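PDB 5T2X: uncharacterized protein from Legionella pneumophila subsp. pneumophila, which is of unknown function but belongs to the DUF5630 family and folds as an all-helical chain. Local coordinates for residues Pro171-Phe176 against Leu198-Ile203; Arg205-His210 against Gly268-Phe273. All blocks are in the same frame, centred on the assembly; numbering follows the deposited sequence.

How the contacts relate
Contact 1 and contact 2 are neighbours in the fold, with about 13 Å between their centres. Both use helix 191-207. Contact 1 pairs its middle with the start of helix 169-185, the helix just before it in sequence. Contact 2 pairs its C-terminal end, and the turn that follows, with the end of helix 252-272, the last helix of the model. In sequence, both segments of contact 1 come before those of contact 2. The two meet at Y173, whose OH lies 3.6 Å from I269 CD1 and whose CE2 lies 3.9 Å from L207 CD1. The three helices therefore share one packed region, which joins the C-terminal helix to the antiparallel pair 169-185 and 191-207.

Contact 1. Residues Pro171-Phe176 against Leu198-Ile203; sequences PGYLLF and LEALLI
Helices 169-185 and 191-207 run antiparallel here, as a helical hairpin. The axes of the two short segments approach to 7.9 Å and make an angle of 162° between their N-to-C directions. Y173 lies opposite A200, with 5.3 Å between their CA atoms. A200, with only a methyl, is consistent with this close approach.

Y173 and A200 carry much of the contact. The tyrosine CG stands anti to the carbonyl carbon (chi1 -80°), which lays the ring alongside helix 191-207. I203 CG2 sits over one face of that ring, 3.6 Å from the centroid and 6° off the normal. This is a CH-pi contact of a methyl centred on the ring. At the root of the tyrosine, Y173 CB lies 3.5 Å from A200 O. A200 CB fits between the two backbones and meets F176 CD1 at 3.5 Å. On another flank, L174 CD2 touches L201 CD1 at 3.8 Å.

F176 and Y173 also reach C165 of helix 153-167, so a third helix packs against the hairpin. No hydrogen bond crosses between the two segments. The contact is largely buried, and its cohesion rests on apolar packing and the CH-pi contact.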
ATOM      1  N   PRO A 171       4.040  -4.472   7.437  1.00 41.67           N
ATOM      2  CA  PRO A 171       3.833  -5.194   6.170  1.00 33.71           C
ATOM      3  C   PRO A 171       4.573  -4.578   4.997  1.00 38.51           C
ATOM      4  O   PRO A 171       4.958  -5.306   4.071  1.00 33.65           O
ATOM      5  CB  PRO A 171       2.313  -5.130   5.976  1.00 37.62           C
ATOM      6  CG  PRO A 171       1.772  -4.998   7.347  1.00 37.01           C
ATOM      7  CD  PRO A 171       2.752  -4.125   8.069  1.00 36.71           C
ATOM      8  N   GLY A 172       4.788  -3.262   5.007  1.00 36.44           N
ATOM      9  CA  GLY A 172       5.574  -2.645   3.950  1.00 35.81           C
ATOM     10  C   GLY A 172       7.027  -3.083   3.982  1.00 36.94           C
ATOM     11  O   GLY A 172       7.599  -3.457   2.954  1.00 35.21           O
ATOM     12  N   TYR A 173       7.642  -3.048   5.167  1.00 32.12           N
ATOM     13  CA  TYR A 173       9.034  -3.469   5.282  1.00 34.95           C
ATOM     14  C   TYR A 173       9.187  -4.972   5.100  1.00 35.08           C
ATOM     15  O   TYR A 173      10.235  -5.433   4.634  1.00 35.07           O
ATOM     16  CB  TYR A 173       9.613  -3.023   6.625  1.00 24.76           C
ATOM     17  CG  TYR A 173      10.021  -1.568   6.633  1.00 27.46           C
ATOM     18  CD1 TYR A 173      11.283  -1.181   6.208  1.00 26.87           C
ATOM     19  CD2 TYR A 173       9.135  -0.581   7.044  1.00 29.47           C
ATOM     20  CE1 TYR A 173      11.659   0.149   6.201  1.00 29.10           C
ATOM     21  CE2 TYR A 173       9.503   0.751   7.042  1.00 34.32           C
ATOM     22  CZ  TYR A 173      10.765   1.110   6.618  1.00 30.83           C
ATOM     23  OH  TYR A 173      11.135   2.434   6.614  1.00 40.21           O
ATOM     24  N   LEU A 174       8.163  -5.753   5.453  1.00 22.96           N
ATOM     25  CA  LEU A 174       8.208  -7.179   5.154  1.00 29.23           C
ATOM     26  C   LEU A 174       8.160  -7.431   3.654  1.00 34.09           C
ATOM     27  O   LEU A 174       8.797  -8.372   3.162  1.00 38.19           O
ATOM     28  CB  LEU A 174       7.062  -7.906   5.859  1.00 27.96           C
ATOM     29  CG  LEU A 174       7.254  -8.145   7.359  1.00 38.98           C
ATOM     30  CD1 LEU A 174       6.087  -8.930   7.934  1.00 38.08           C
ATOM     31  CD2 LEU A 174       8.567  -8.866   7.618  1.00 33.29           C
ATOM     32  N   LEU A 175       7.419  -6.605   2.911  1.00 34.39           N
ATOM     33  CA  LEU A 175       7.420  -6.719   1.457  1.00 27.10           C
ATOM     34  C   LEU A 175       8.788  -6.373   0.883  1.00 23.34           C
ATOM     35  O   LEU A 175       9.290  -7.072  -0.004  1.00 33.52           O
ATOM     36  CB  LEU A 175       6.338  -5.817   0.857  1.00 32.92           C
ATOM     37  CG  LEU A 175       6.334  -5.691  -0.668  1.00 34.09           C
ATOM     38  CD1 LEU A 175       6.088  -7.042  -1.323  1.00 26.85           C
ATOM     39  CD2 LEU A 175       5.297  -4.674  -1.121  1.00 34.77           C
ATOM     40  N   PHE A 176       9.405  -5.295   1.379  1.00 26.52           N
ATOM     41  CA  PHE A 176      10.756  -4.947   0.953  1.00 27.77           C
ATOM     42  C   PHE A 176      11.741  -6.052   1.309  1.00 34.06           C
ATOM     43  O   PHE A 176      12.645  -6.365   0.526  1.00 31.42           O
ATOM     44  CB  PHE A 176      11.174  -3.624   1.595  1.00 33.08           C
ATOM     45  CG  PHE A 176      12.431  -3.029   1.017  1.00 36.02           C
ATOM     46  CD1 PHE A 176      13.678  -3.387   1.507  1.00 33.61           C
ATOM     47  CD2 PHE A 176      12.363  -2.096  -0.003  1.00 33.67           C
ATOM     48  CE1 PHE A 176      14.833  -2.831   0.981  1.00 33.46           C
ATOM     49  CE2 PHE A 176      13.514  -1.536  -0.532  1.00 37.88           C
ATOM     50  CZ  PHE A 176      14.750  -1.906  -0.040  1.00 35.61           C
ATOM     51  N   LEU A 198      17.925  -8.007   5.503  1.00 35.63           N
ATOM     52  CA  LEU A 198      18.015  -8.079   6.958  1.00 31.99           C
ATOM     53  C   LEU A 198      17.592  -6.764   7.601  1.00 33.62           C
ATOM     54  O   LEU A 198      16.835  -6.754   8.579  1.00 37.60           O
ATOM     55  CB  LEU A 198      19.439  -8.449   7.376  1.00 35.02           C
ATOM     56  CG  LEU A 198      19.728  -8.459   8.879  1.00 37.03           C
ATOM     57  CD1 LEU A 198      18.855  -9.483   9.587  1.00 40.55           C
ATOM     58  CD2 LEU A 198      21.201  -8.731   9.141  1.00 40.10           C
ATOM     59  N   GLU A 199      18.072  -5.641   7.061  1.00 34.28           N
ATOM     60  CA  GLU A 199      17.733  -4.340   7.631  1.00 37.67           C
ATOM     61  C   GLU A 199      16.229  -4.100   7.595  1.00 44.21           C
ATOM     62  O   GLU A 199      15.633  -3.675   8.590  1.00 46.42           O
ATOM     63  CB  GLU A 199      18.477  -3.234   6.883  1.00 36.40           C
ATOM     64  CG  GLU A 199      18.130  -1.830   7.345  1.00 42.43           C
ATOM     65  CD  GLU A 199      18.885  -0.764   6.577  1.00 55.78           C
ATOM     66  OE1 GLU A 199      19.884  -1.107   5.911  1.00 62.09           O
ATOM     67  OE2 GLU A 199      18.480   0.416   6.635  1.00 56.80           O
ATOM     68  N   ALA A 200      15.595  -4.379   6.453  1.00 37.28           N
ATOM     69  CA  ALA A 200      14.150  -4.205   6.350  1.00 37.87           C
ATOM     70  C   ALA A 200      13.408  -5.180   7.253  1.00 32.66           C
ATOM     71  O   ALA A 200      12.353  -4.843   7.803  1.00 34.07           O
ATOM     72  CB  ALA A 200      13.702  -4.370   4.899  1.00 28.76           C
ATOM     73  N   LEU A 201      13.939  -6.394   7.414  1.00 35.19           N
ATOM     74  CA  LEU A 201      13.303  -7.362   8.303  1.00 33.94           C
ATOM     75  C   LEU A 201      13.386  -6.910   9.755  1.00 43.15           C
ATOM     76  O   LEU A 201      12.418  -7.053  10.512  1.00 44.01           O
ATOM     77  CB  LEU A 201      13.949  -8.736   8.128  1.00 31.29           C
ATOM     78  CG  LEU A 201      13.426  -9.867   9.015  1.00 35.13           C
ATOM     79  CD1 LEU A 201      11.930 -10.055   8.824  1.00 32.18           C
ATOM     80  CD2 LEU A 201      14.172 -11.158   8.715  1.00 31.51           C
ATOM     81  N   LEU A 202      14.531  -6.357  10.162  1.00 49.02           N
ATOM     82  CA  LEU A 202      14.668  -5.864  11.528  1.00 42.92           C
ATOM     83  C   LEU A 202      13.762  -4.665  11.778  1.00 40.33           C
ATOM     84  O   LEU A 202      13.136  -4.564  12.840  1.00 45.93           O
ATOM     85  CB  LEU A 202      16.127  -5.506  11.815  1.00 36.97           C
ATOM     86  CG  LEU A 202      17.133  -6.659  11.781  1.00 39.78           C
ATOM     87  CD1 LEU A 202      18.548  -6.154  12.012  1.00 37.48           C
ATOM     88  CD2 LEU A 202      16.769  -7.718  12.806  1.00 43.01           C
ATOM     89  N   ILE A 203      13.676  -3.748  10.811  1.00 42.22           N
ATOM     90  CA  ILE A 203      12.798  -2.590  10.963  1.00 36.82           C
ATOM     91  C   ILE A 203      11.347  -3.035  11.079  1.00 36.51           C
ATOM     92  O   ILE A 203      10.576  -2.487  11.876  1.00 47.71           O
ATOM     93  CB  ILE A 203      13.001  -1.607   9.796  1.00 40.01           C
ATOM     94  CG1 ILE A 203      14.424  -1.048   9.808  1.00 37.65           C
ATOM     95  CG2 ILE A 203      11.990  -0.471   9.869  1.00 31.80           C
ATOM     96  CD1 ILE A 203      14.743  -0.168   8.618  1.00 34.80           C
TER

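Contact 2. Residues Arg205-His210 against Gly268-Phe273; sequences RKLSEH and GILDEF
H210 and F273 join two helix ends. A type I beta turn from L207 to H210 links helix 191-207 to helix 211-220, with H210 as the N-cap of the second helix. This turn packs on the end of helix 252-272, where F273 leaves helical geometry.

H210 has CG anti to its own N (chi1 -163°), and this extends the imidazole toward the end of helix 252-272. Both ring nitrogens are engaged. ND1 accepts from the backbone N of Y212, while NE2 donates to F273 O. The two bonds would fix the ring's rotation, with NE2 as the donor. The rings of W169 and Y212 also meet the imidazole, and W169 packs edge-to-face with F273.

L270 lies against the same histidine. The two side chains lie alongside each other and point opposite ways, and L270 CD2 comes to 3.5 Å from H210 CD2. The other methyl, L270 CD1, rests 3.8 Å from K206 O. L270 CD2 lies between H210 and L207, touching L207 CD2 at 3.7 Å.

L207 is the buried member of this group. Its CG is anti to the carbonyl carbon, and both methyls reach helix 252-272. L207 CD2 meets I269 CG2 at 3.8 Å, and L207 CD1 meets I269 CD1 at 3.9 Å. These two side chains run nearly perpendicular.

The one hydrogen bond between the segments is short and fairly straight. H210 NE2 lies 2.8 Å from F273 O. The N-H...O angle is 164°. The oxygen sits near the imidazole plane, and the donor is tilted 19° from the carbonyl plane.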
ATOM      1  N   ARG A 205      10.231  -5.707  12.411  1.00 40.66           N
ATOM      2  CA  ARG A 205       9.992  -6.205  13.760  1.00 39.71           C
ATOM      3  C   ARG A 205       9.924  -5.061  14.763  1.00 39.43           C
ATOM      4  O   ARG A 205       9.040  -5.037  15.628  1.00 43.73           O
ATOM      5  CB  ARG A 205      11.081  -7.202  14.153  1.00 38.50           C
ATOM      6  CG  ARG A 205      10.798  -7.942  15.447  1.00 47.51           C
ATOM      7  CD  ARG A 205      11.912  -8.922  15.774  1.00 46.60           C
ATOM      8  NE  ARG A 205      11.555  -9.805  16.880  1.00 53.77           N
ATOM      9  CZ  ARG A 205      12.359 -10.737  17.383  1.00 60.16           C
ATOM     10  NH1 ARG A 205      13.575 -10.910  16.880  1.00 50.43           N
ATOM     11  NH2 ARG A 205      11.946 -11.496  18.389  1.00 54.04           N
ATOM     12  N   LYS A 206      10.842  -4.095  14.652  1.00 38.58           N
ATOM     13  CA  LYS A 206      10.876  -2.962  15.572  1.00 44.56           C
ATOM     14  C   LYS A 206       9.656  -2.059  15.440  1.00 47.83           C
ATOM     15  O   LYS A 206       9.398  -1.254  16.341  1.00 58.47           O
ATOM     16  CB  LYS A 206      12.153  -2.153  15.347  1.00 40.16           C
ATOM     17  CG  LYS A 206      13.419  -2.933  15.654  1.00 41.71           C
ATOM     18  CD  LYS A 206      14.672  -2.149  15.307  1.00 42.58           C
ATOM     19  CE  LYS A 206      15.914  -2.958  15.644  1.00 46.88           C
ATOM     20  NZ  LYS A 206      15.942  -3.338  17.085  1.00 48.93           N
ATOM     21  N   LEU A 207       8.907  -2.163  14.343  1.00 48.21           N
ATOM     22  CA  LEU A 207       7.678  -1.403  14.175  1.00 43.21           C
ATOM     23  C   LEU A 207       6.432  -2.205  14.515  1.00 39.67           C
ATOM     24  O   LEU A 207       5.352  -1.620  14.627  1.00 44.39           O
ATOM     25  CB  LEU A 207       7.564  -0.884  12.734  1.00 43.47           C
ATOM     26  CG  LEU A 207       8.631   0.090  12.234  1.00 45.05           C
ATOM     27  CD1 LEU A 207       8.360   0.476  10.788  1.00 39.43           C
ATOM     28  CD2 LEU A 207       8.697   1.325  13.116  1.00 50.05           C
ATOM     29  N   SER A 208       6.559  -3.522  14.699  1.00 37.75           N
ATOM     30  CA  SER A 208       5.402  -4.402  14.825  1.00 41.24           C
ATOM     31  C   SER A 208       4.570  -4.142  16.075  1.00 51.04           C
ATOM     32  O   SER A 208       3.454  -4.664  16.168  1.00 51.65           O
ATOM     33  CB  SER A 208       5.860  -5.862  14.809  1.00 37.80           C
ATOM     34  OG  SER A 208       6.772  -6.121  15.861  1.00 47.80           O
ATOM     35  N   GLU A 209       5.071  -3.356  17.028  1.00 54.86           N
ATOM     36  CA  GLU A 209       4.335  -3.095  18.259  1.00 64.51           C
ATOM     37  C   GLU A 209       3.485  -1.834  18.198  1.00 59.20           C
ATOM     38  O   GLU A 209       2.574  -1.679  19.020  1.00 72.57           O
ATOM     39  CB  GLU A 209       5.301  -2.985  19.444  1.00 72.19           C
ATOM     40  CG  GLU A 209       6.171  -4.214  19.682  1.00 87.74           C
ATOM     41  CD  GLU A 209       5.463  -5.307  20.465  1.00 87.86           C
ATOM     42  OE1 GLU A 209       4.228  -5.441  20.340  1.00 89.09           O
ATOM     43  OE2 GLU A 209       6.148  -6.035  21.215  1.00 82.21           O
ATOM     44  N   HIS A 210       3.754  -0.936  17.255  1.00 53.85           N
ATOM     45  CA  HIS A 210       3.042   0.331  17.201  1.00 50.12           C
ATOM     46  C   HIS A 210       1.585   0.120  16.798  1.00 54.97           C
ATOM     47  O   HIS A 210       1.252  -0.795  16.042  1.00 47.02           O
ATOM     48  CB  HIS A 210       3.726   1.283  16.220  1.00 52.72           C
ATOM     49  CG  HIS A 210       3.334   2.717  16.393  1.00 56.38           C
ATOM     50  ND1 HIS A 210       2.113   3.210  15.985  1.00 53.23           N
ATOM     51  CD2 HIS A 210       4.006   3.767  16.921  1.00 53.54           C
ATOM     52  CE1 HIS A 210       2.047   4.501  16.261  1.00 54.85           C
ATOM     53  NE2 HIS A 210       3.184   4.863  16.828  1.00 58.77           N
ATOM     54  N   GLY A 268      13.310   6.871  14.386  1.00 63.69           N
ATOM     55  CA  GLY A 268      12.786   8.066  13.749  1.00 63.07           C
ATOM     56  C   GLY A 268      11.343   7.917  13.311  1.00 64.95           C
ATOM     57  O   GLY A 268      10.599   8.901  13.263  1.00 69.27           O
ATOM     58  N   ILE A 269      10.925   6.692  12.993  1.00 64.23           N
ATOM     59  CA  ILE A 269       9.537   6.451  12.613  1.00 65.22           C
ATOM     60  C   ILE A 269       8.634   6.500  13.839  1.00 67.09           C
ATOM     61  O   ILE A 269       7.577   7.142  13.828  1.00 70.16           O
ATOM     62  CB  ILE A 269       9.412   5.107  11.873  1.00 52.73           C
ATOM     63  CG1 ILE A 269      10.125   5.171  10.521  1.00 48.33           C
ATOM     64  CG2 ILE A 269       7.950   4.721  11.705  1.00 42.07           C
ATOM     65  CD1 ILE A 269      10.109   3.863   9.760  1.00 42.63           C
ATOM     66  N   LEU A 270       9.042   5.828  14.919  1.00 65.46           N
ATOM     67  CA  LEU A 270       8.215   5.779  16.120  1.00 63.46           C
ATOM     68  C   LEU A 270       8.151   7.127  16.824  1.00 69.92           C
ATOM     69  O   LEU A 270       7.171   7.412  17.523  1.00 75.82           O
ATOM     70  CB  LEU A 270       8.741   4.705  17.073  1.00 47.97           C
ATOM     71  CG  LEU A 270       8.735   3.275  16.527  1.00 51.23           C
ATOM     72  CD1 LEU A 270       9.373   2.314  17.515  1.00 44.71           C
ATOM     73  CD2 LEU A 270       7.317   2.841  16.193  1.00 50.07           C
ATOM     74  N   ASP A 271       9.173   7.969  16.656  1.00 71.85           N
ATOM     75  CA  ASP A 271       9.152   9.288  17.278  1.00 76.33           C
ATOM     76  C   ASP A 271       8.239  10.255  16.533  1.00 74.97           C
ATOM     77  O   ASP A 271       7.631  11.131  17.159  1.00 82.46           O
ATOM     78  CB  ASP A 271      10.567   9.863  17.357  1.00 79.25           C
ATOM     79  CG  ASP A 271      11.450   9.111  18.336  1.00 81.40           C
ATOM     80  OD1 ASP A 271      10.905   8.433  19.234  1.00 77.07           O
ATOM     81  OD2 ASP A 271      12.689   9.202  18.210  1.00 78.92           O
ATOM     82  N   GLU A 272       8.130  10.113  15.210  1.00 65.27           N
ATOM     83  CA  GLU A 272       7.264  11.001  14.443  1.00 62.07           C
ATOM     84  C   GLU A 272       5.791  10.718  14.711  1.00 63.62           C
ATOM     85  O   GLU A 272       4.953  11.616  14.565  1.00 68.47           O
ATOM     86  CB  GLU A 272       7.569  10.869  12.950  1.00 60.01           C
ATOM     87  CG  GLU A 272       7.007  11.993  12.095  1.00 63.20           C
ATOM     88  CD  GLU A 272       7.329  11.822  10.623  1.00 80.91           C
ATOM     89  OE1 GLU A 272       6.385  11.759   9.809  1.00 84.27           O
ATOM     90  OE2 GLU A 272       8.529  11.741  10.283  1.00 87.63           O
ATOM     91  N   PHE A 273       5.458   9.491  15.102  1.00 60.78           N
ATOM     92  CA  PHE A 273       4.084   9.086  15.399  1.00 66.95           C
ATOM     93  C   PHE A 273       4.016   8.728  16.880  1.00 69.56           C
ATOM     94  O   PHE A 273       4.019   7.553  17.254  1.00 70.18           O
ATOM     95  CB  PHE A 273       3.648   7.919  14.505  1.00 67.07           C
ATOM     96  CG  PHE A 273       3.702   8.230  13.038  1.00 58.86           C
ATOM     97  CD1 PHE A 273       2.628   8.831  12.404  1.00 55.39           C
ATOM     98  CD2 PHE A 273       4.829   7.926  12.292  1.00 61.78           C
ATOM     99  CE1 PHE A 273       2.675   9.121  11.053  1.00 59.96           C
ATOM    100  CE2 PHE A 273       4.882   8.213  10.942  1.00 65.09           C
ATOM    101  CZ  PHE A 273       3.804   8.811  10.322  1.00 60.49           C
TER